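Local coordinates for protein acyl-coenzyme A oxidase acox-1.1 (Caenorhabditis elegans, PDB 5K3H) that catalyses the FAD-dependent desaturation of acyl-CoA thioesters to 2-enoyl-CoA, with release of hydrogen peroxide, in the first step of peroxisomal beta-oxidation, at residues 149-154 against 201-206; 177-182 against 255-260. All blocks are in the same frame, centred on the assembly; numbering follows the deposited sequence.

Interaction 1: residues 149-154 against 201-206; sequences YAQTEM and VVVAHM
With chi1 at -172°, the Y149 ring lies opposite its own backbone N and reaches across the neighbouring strand to V203, whose CG2, set beside the V203 backbone N, is the methyl that receives it. The ring crosses two valines of strand 199-208 obliquely. Along one side of the ring, CE1 of Y149 packs on CG1 of V201 at 3.8 Å; at its far end, CZ of Y149 rests 3.7 Å from CG2 of V203. The phenol oxygen OH of Y149 comes to 3.4 Å from CG2 of V203, a contact of packing alone. Q151, its chain extended, lies alongside V203 and points the same way, so that its NE2 reaches CG2 of V203 at 3.9 Å while standing in the plane of the Y149 ring, at its edge. One methyl thus serves both the phenol and the amide. Replacing Y149 by an alanine would probably uncover CG1 of V201 and CG2 of V203 and open a gap between them and helix 114-127, whose M119 and A123 also touch this side chain. Beneath the side chains the strands pair in parallel through A150, which donates its N-H to V201 O (N to O 2.8 Å) and receives the N-H of V203 on its O (N to O 3.0 Å); both bonds are nearly straight. CB of A150 meets CG2 of V202 on the other face of the sheet. Past A150 the chain leaves the sheet, and K187 draws the exit together by binding Q151 O, V203 O and the carboxylate of E153. Residues Y149 to T152 bind an FAD shared between the two subunits, and the parallel pairing ends at this flavin site, in the beta domain of the acyl-CoA oxidase/dehydrogenase fold.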
loop_
_atom_site.group_PDB
_atom_site.type_symbol
_atom_site.label_atom_id
_atom_site.label_comp_id
_atom_site.label_asym_id
_atom_site.label_seq_id
_atom_site.Cartn_x
_atom_site.Cartn_y
_atom_site.Cartn_z
ATOM N N TYR B 149 10.134 -15.238 -20.834
ATOM C CA TYR B 149 10.772 -16.306 -20.079
ATOM C C TYR B 149 9.695 -16.929 -19.198
ATOM O O TYR B 149 9.038 -16.228 -18.426
ATOM C CB TYR B 149 11.930 -15.738 -19.259
ATOM C CG TYR B 149 12.791 -16.763 -18.575
ATOM C CD1 TYR B 149 13.851 -17.337 -19.243
ATOM C CD2 TYR B 149 12.567 -17.141 -17.264
ATOM C CE1 TYR B 149 14.662 -18.273 -18.640
ATOM C CE2 TYR B 149 13.385 -18.092 -16.648
ATOM C CZ TYR B 149 14.427 -18.647 -17.351
ATOM O OH TYR B 149 15.248 -19.585 -16.779
ATOM N N ALA B 150 9.476 -18.228 -19.341
ATOM C CA ALA B 150 8.306 -18.880 -18.746
ATOM C C ALA B 150 8.790 -19.906 -17.740
ATOM O O ALA B 150 9.171 -21.018 -18.112
ATOM C CB ALA B 150 7.424 -19.518 -19.821
ATOM N N GLN B 151 8.794 -19.524 -16.464
ATOM C CA GLN B 151 9.256 -20.418 -15.407
ATOM C C GLN B 151 8.162 -20.737 -14.398
ATOM O O GLN B 151 7.843 -21.913 -14.178
ATOM C CB GLN B 151 10.483 -19.806 -14.716
ATOM C CG GLN B 151 11.018 -20.628 -13.578
ATOM C CD GLN B 151 12.239 -19.984 -12.967
ATOM O OE1 GLN B 151 12.281 -19.699 -11.764
ATOM N NE2 GLN B 151 13.257 -19.753 -13.805
ATOM N N THR B 152 7.571 -19.723 -13.784
ATOM C CA THR B 152 6.696 -19.971 -12.658
ATOM C C THR B 152 5.409 -20.652 -13.108
ATOM O O THR B 152 4.887 -20.416 -14.202
ATOM C CB THR B 152 6.381 -18.667 -11.941
ATOM O OG1 THR B 152 5.613 -17.844 -12.810
ATOM C CG2 THR B 152 7.668 -17.942 -11.541
ATOM N N GLU B 153 4.885 -21.484 -12.223
ATOM C CA GLU B 153 3.710 -22.271 -12.504
ATOM C C GLU B 153 2.609 -21.896 -11.527
ATOM O O GLU B 153 2.866 -21.320 -10.467
ATOM C CB GLU B 153 4.039 -23.755 -12.421
ATOM C CG GLU B 153 4.898 -24.203 -13.558
ATOM C CD GLU B 153 5.447 -25.584 -13.359
ATOM O OE1 GLU B 153 5.054 -26.235 -12.359
ATOM O OE2 GLU B 153 6.272 -26.019 -14.196
ATOM N N MET B 154 1.373 -22.197 -11.939
ATOM C CA MET B 154 0.188 -21.950 -11.125
ATOM C C MET B 154 0.371 -22.417 -9.681
ATOM O O MET B 154 0.125 -21.660 -8.740
ATOM C CB MET B 154 -1.014 -22.632 -11.793
ATOM C CG MET B 154 -2.220 -22.914 -10.910
ATOM S SD MET B 154 -3.617 -21.853 -11.239
ATOM C CE MET B 154 -4.300 -22.615 -12.672
ATOM N N VAL B 201 11.360 -18.847 -23.798
ATOM C CA VAL B 201 12.277 -19.791 -23.174
ATOM C C VAL B 201 11.533 -20.386 -21.979
ATOM O O VAL B 201 11.131 -19.664 -21.062
ATOM C CB VAL B 201 13.591 -19.115 -22.747
ATOM C CG1 VAL B 201 14.484 -20.107 -22.002
ATOM C CG2 VAL B 201 14.330 -18.498 -23.952
ATOM N N VAL B 202 11.352 -21.700 -21.977
ATOM C CA VAL B 202 10.477 -22.378 -21.028
ATOM C C VAL B 202 11.326 -23.263 -20.129
ATOM O O VAL B 202 12.228 -23.966 -20.608
ATOM C CB VAL B 202 9.403 -23.195 -21.761
ATOM C CG1 VAL B 202 8.569 -24.021 -20.784
ATOM C CG2 VAL B 202 8.523 -22.259 -22.567
ATOM N N VAL B 203 11.061 -23.208 -18.822
ATOM C CA VAL B 203 11.759 -24.037 -17.847
ATOM C C VAL B 203 10.902 -25.258 -17.544
ATOM O O VAL B 203 9.699 -25.136 -17.288
ATOM C CB VAL B 203 12.093 -23.245 -16.574
ATOM C CG1 VAL B 203 12.866 -24.113 -15.619
ATOM C CG2 VAL B 203 12.913 -22.022 -16.927
ATOM N N ALA B 204 11.522 -26.435 -17.583
ATOM C CA ALA B 204 10.827 -27.703 -17.428
ATOM C C ALA B 204 11.817 -28.743 -16.920
ATOM O O ALA B 204 13.017 -28.659 -17.192
ATOM C CB ALA B 204 10.199 -28.161 -18.752
ATOM N N HIS B 205 11.296 -29.736 -16.207
ATOM C CA HIS B 205 12.113 -30.846 -15.740
ATOM C C HIS B 205 12.421 -31.815 -16.872
ATOM O O HIS B 205 11.501 -32.329 -17.520
ATOM C CB HIS B 205 11.394 -31.578 -14.613
ATOM C CG HIS B 205 11.503 -30.894 -13.288
ATOM N ND1 HIS B 205 11.188 -31.521 -12.100
ATOM C CD2 HIS B 205 11.923 -29.651 -12.960
ATOM C CE1 HIS B 205 11.397 -30.685 -11.101
ATOM N NE2 HIS B 205 11.848 -29.548 -11.597
ATOM N N MET B 206 13.710 -32.107 -17.079
ATOM C CA MET B 206 14.135 -32.911 -18.223
ATOM C C MET B 206 14.279 -34.388 -17.850
ATOM O O MET B 206 15.104 -34.757 -17.009
ATOM C CB MET B 206 15.445 -32.389 -18.818
ATOM C CG MET B 206 15.784 -33.075 -20.141
ATOM S SD MET B 206 17.104 -32.274 -21.067
ATOM C CE MET B 206 18.513 -32.554 -19.972
#

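Interaction 2: residues 177-182 against 255-260; sequences VLHTPK and FNNYRI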
loop_
_atom_site.group_PDB
_atom_site.type_symbol
_atom_site.label_atom_id
_atom_site.label_comp_id
_atom_site.label_asym_id
_atom_site.label_seq_id
_atom_site.Cartn_x
_atom_site.Cartn_y
_atom_site.Cartn_z
ATOM N N VAL B 177 9.367 -33.792 -25.713
ATOM C CA VAL B 177 7.910 -33.739 -25.610
ATOM C C VAL B 177 7.608 -32.926 -24.356
ATOM O O VAL B 177 7.883 -33.376 -23.244
ATOM C CB VAL B 177 7.290 -35.143 -25.516
ATOM C CG1 VAL B 177 5.854 -35.066 -25.076
ATOM C CG2 VAL B 177 7.425 -35.934 -26.815
ATOM N N LEU B 178 7.063 -31.721 -24.516
ATOM C CA LEU B 178 6.730 -30.863 -23.384
ATOM C C LEU B 178 5.325 -31.203 -22.921
ATOM O O LEU B 178 4.438 -31.445 -23.749
ATOM C CB LEU B 178 6.816 -29.388 -23.775
ATOM C CG LEU B 178 8.148 -28.618 -23.664
ATOM C CD1 LEU B 178 9.343 -29.443 -24.057
ATOM C CD2 LEU B 178 8.081 -27.394 -24.577
ATOM N N HIS B 179 5.121 -31.261 -21.602
ATOM C CA HIS B 179 3.791 -31.628 -21.140
ATOM C C HIS B 179 3.417 -30.932 -19.840
ATOM O O HIS B 179 4.238 -30.794 -18.928
ATOM C CB HIS B 179 3.671 -33.139 -20.952
ATOM C CG HIS B 179 2.261 -33.603 -20.799
ATOM N ND1 HIS B 179 1.302 -33.394 -21.765
ATOM C CD2 HIS B 179 1.638 -34.238 -19.778
ATOM C CE1 HIS B 179 0.149 -33.886 -21.351
ATOM N NE2 HIS B 179 0.326 -34.403 -20.148
ATOM N N THR B 180 2.158 -30.524 -19.754
ATOM C CA THR B 180 1.616 -29.940 -18.533
ATOM C C THR B 180 0.651 -30.949 -17.921
ATOM O O THR B 180 -0.506 -31.053 -18.366
ATOM C CB THR B 180 0.909 -28.618 -18.844
ATOM O OG1 THR B 180 1.837 -27.738 -19.484
ATOM C CG2 THR B 180 0.385 -27.956 -17.583
ATOM N N PRO B 181 1.081 -31.749 -16.941
ATOM C CA PRO B 181 0.226 -32.857 -16.501
ATOM C C PRO B 181 -1.005 -32.420 -15.727
ATOM O O PRO B 181 -2.049 -33.065 -15.860
ATOM C CB PRO B 181 1.170 -33.713 -15.648
ATOM C CG PRO B 181 2.273 -32.839 -15.251
ATOM C CD PRO B 181 2.435 -31.822 -16.358
ATOM N N LYS B 182 -0.969 -31.289 -15.028
ATOM C CA LYS B 182 -2.102 -30.854 -14.221
ATOM C C LYS B 182 -2.289 -29.365 -14.364
ATOM O O LYS B 182 -1.429 -28.651 -14.892
ATOM C CB LYS B 182 -1.941 -31.078 -12.718
ATOM C CG LYS B 182 -1.946 -32.454 -12.213
ATOM C CD LYS B 182 -1.882 -32.391 -10.687
ATOM C CE LYS B 182 -0.490 -32.072 -10.154
ATOM N NZ LYS B 182 -0.483 -32.061 -8.651
ATOM N N PHE B 255 1.007 -27.316 -22.206
ATOM C CA PHE B 255 1.432 -28.152 -23.322
ATOM C C PHE B 255 0.706 -29.487 -23.250
ATOM O O PHE B 255 0.632 -30.101 -22.172
ATOM C CB PHE B 255 2.929 -28.421 -23.282
ATOM C CG PHE B 255 3.760 -27.192 -23.171
ATOM C CD1 PHE B 255 4.043 -26.422 -24.299
ATOM C CD2 PHE B 255 4.271 -26.802 -21.934
ATOM C CE1 PHE B 255 4.817 -25.280 -24.207
ATOM C CE2 PHE B 255 5.049 -25.656 -21.820
ATOM C CZ PHE B 255 5.326 -24.892 -22.956
ATOM N N ASN B 256 0.199 -29.945 -24.396
ATOM C CA ASN B 256 -0.369 -31.294 -24.541
ATOM C C ASN B 256 0.581 -32.097 -25.425
ATOM O O ASN B 256 0.436 -32.122 -26.647
ATOM C CB ASN B 256 -1.780 -31.238 -25.134
ATOM C CG ASN B 256 -2.465 -32.599 -25.164
ATOM O OD1 ASN B 256 -2.014 -33.556 -24.516
ATOM N ND2 ASN B 256 -3.607 -32.676 -25.877
ATOM N N ASN B 257 1.560 -32.742 -24.793
ATOM C CA ASN B 257 2.579 -33.549 -25.473
ATOM C C ASN B 257 3.136 -32.812 -26.702
ATOM O O ASN B 257 3.063 -33.289 -27.839
ATOM C CB ASN B 257 2.022 -34.934 -25.828
ATOM C CG ASN B 257 1.795 -35.809 -24.584
ATOM O OD1 ASN B 257 2.720 -36.025 -23.776
ATOM N ND2 ASN B 257 0.559 -36.305 -24.412
ATOM N N TYR B 258 3.684 -31.614 -26.444
ATOM C CA TYR B 258 4.125 -30.683 -27.484
ATOM C C TYR B 258 5.584 -30.934 -27.841
ATOM O O TYR B 258 6.464 -30.805 -26.984
ATOM C CB TYR B 258 3.934 -29.249 -26.991
ATOM C CG TYR B 258 4.207 -28.145 -27.988
ATOM C CD1 TYR B 258 3.288 -27.816 -28.972
ATOM C CD2 TYR B 258 5.388 -27.417 -27.920
ATOM C CE1 TYR B 258 3.542 -26.786 -29.873
ATOM C CE2 TYR B 258 5.657 -26.396 -28.803
ATOM C CZ TYR B 258 4.734 -26.080 -29.778
ATOM O OH TYR B 258 5.020 -25.053 -30.653
ATOM N N ARG B 259 5.847 -31.218 -29.121
ATOM C CA ARG B 259 7.143 -31.715 -29.580
ATOM C C ARG B 259 8.008 -30.615 -30.191
ATOM O O ARG B 259 7.553 -29.868 -31.067
ATOM C CB ARG B 259 6.944 -32.836 -30.597
ATOM C CG ARG B 259 6.358 -34.085 -29.982
ATOM C CD ARG B 259 6.204 -35.250 -30.969
ATOM N NE ARG B 259 5.873 -36.452 -30.214
ATOM C CZ ARG B 259 6.736 -37.420 -29.911
ATOM N NH1 ARG B 259 7.997 -37.371 -30.335
ATOM N NH2 ARG B 259 6.321 -38.449 -29.185
ATOM N N ILE B 260 9.260 -30.534 -29.733
ATOM C CA ILE B 260 10.262 -29.604 -30.258
ATOM C C ILE B 260 11.547 -30.390 -30.535
ATOM O O ILE B 260 11.780 -31.447 -29.909
ATOM C CB ILE B 260 10.498 -28.415 -29.300
ATOM C CG1 ILE B 260 11.063 -28.875 -27.955
ATOM C CG2 ILE B 260 9.216 -27.628 -29.076
ATOM C CD1 ILE B 260 11.338 -27.733 -26.993
HETATM O O HOH W 1 -2.038 -30.642 -21.430
#
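L178 lays its side chain along that of F255, pointing the same way. CB of L178 stands over one face of the F255 ring, 3.8 Å from CG of F255. Chi1 of -88° then carries the chain beside the backbone N, and the fork divides: CD2 of L178 sits over the same face, 4.1 Å from the F255 ring centroid, in a CH-pi contact, whereas CD1 of L178 turns to CD1 of I260 at 3.9 Å. V220 of strand 211-221 packs against this apolar group too. On the opposite face of the sheet, CG2 of V177 is centred over the guanidinium of R259, 3.5 Å from CZ of R259; salt bridges to D170 and E175 hold that group. The backbones pair antiparallel, with L178 N bonded to Y258 O (2.7 Å) and Y258 N to L178 O. The ring of H179 serves the turn: its ND1 accepts the backbone N-H of N257 (ND1 to N 3.1 Å) close to the ring plane, and the side-chain amide of N257 lies almost parallel to the imidazole, 8° apart. T180 grips F255 twice, N to the carbonyl O and OG1 taking the F255 N-H (OG1 to N 2.9 Å), while a water also donates to F255 O. N257, with positive phi (45°), and Y258 both face L178, forming a G1 beta bulge where strand 258-261 joins the edge of strand 175-179 in the beta domain.

From the N terminus, strand 147-150 and the residues after it form the first half of interaction 1, and strand 175-179 then brings in the first half of interaction 2. Strand 199-208 closes the first loop, over 46 intervening residues; 255-260 closes the second, over 72. The segments alternate, so the two loops cross rather than nest, and no helix lies within either. Both contacts reach one mixed sheet, in which strand 166-170 bridges 199-208 and 175-179, and F255 ends strand 251-255 of a second, antiparallel sheet. Their centres lie about 12 Å apart, and they touch where V202 CG1 packs on F255 CZ at 4.0 Å, joining the FAD-binding strand end to the bulged, partly exposed margin.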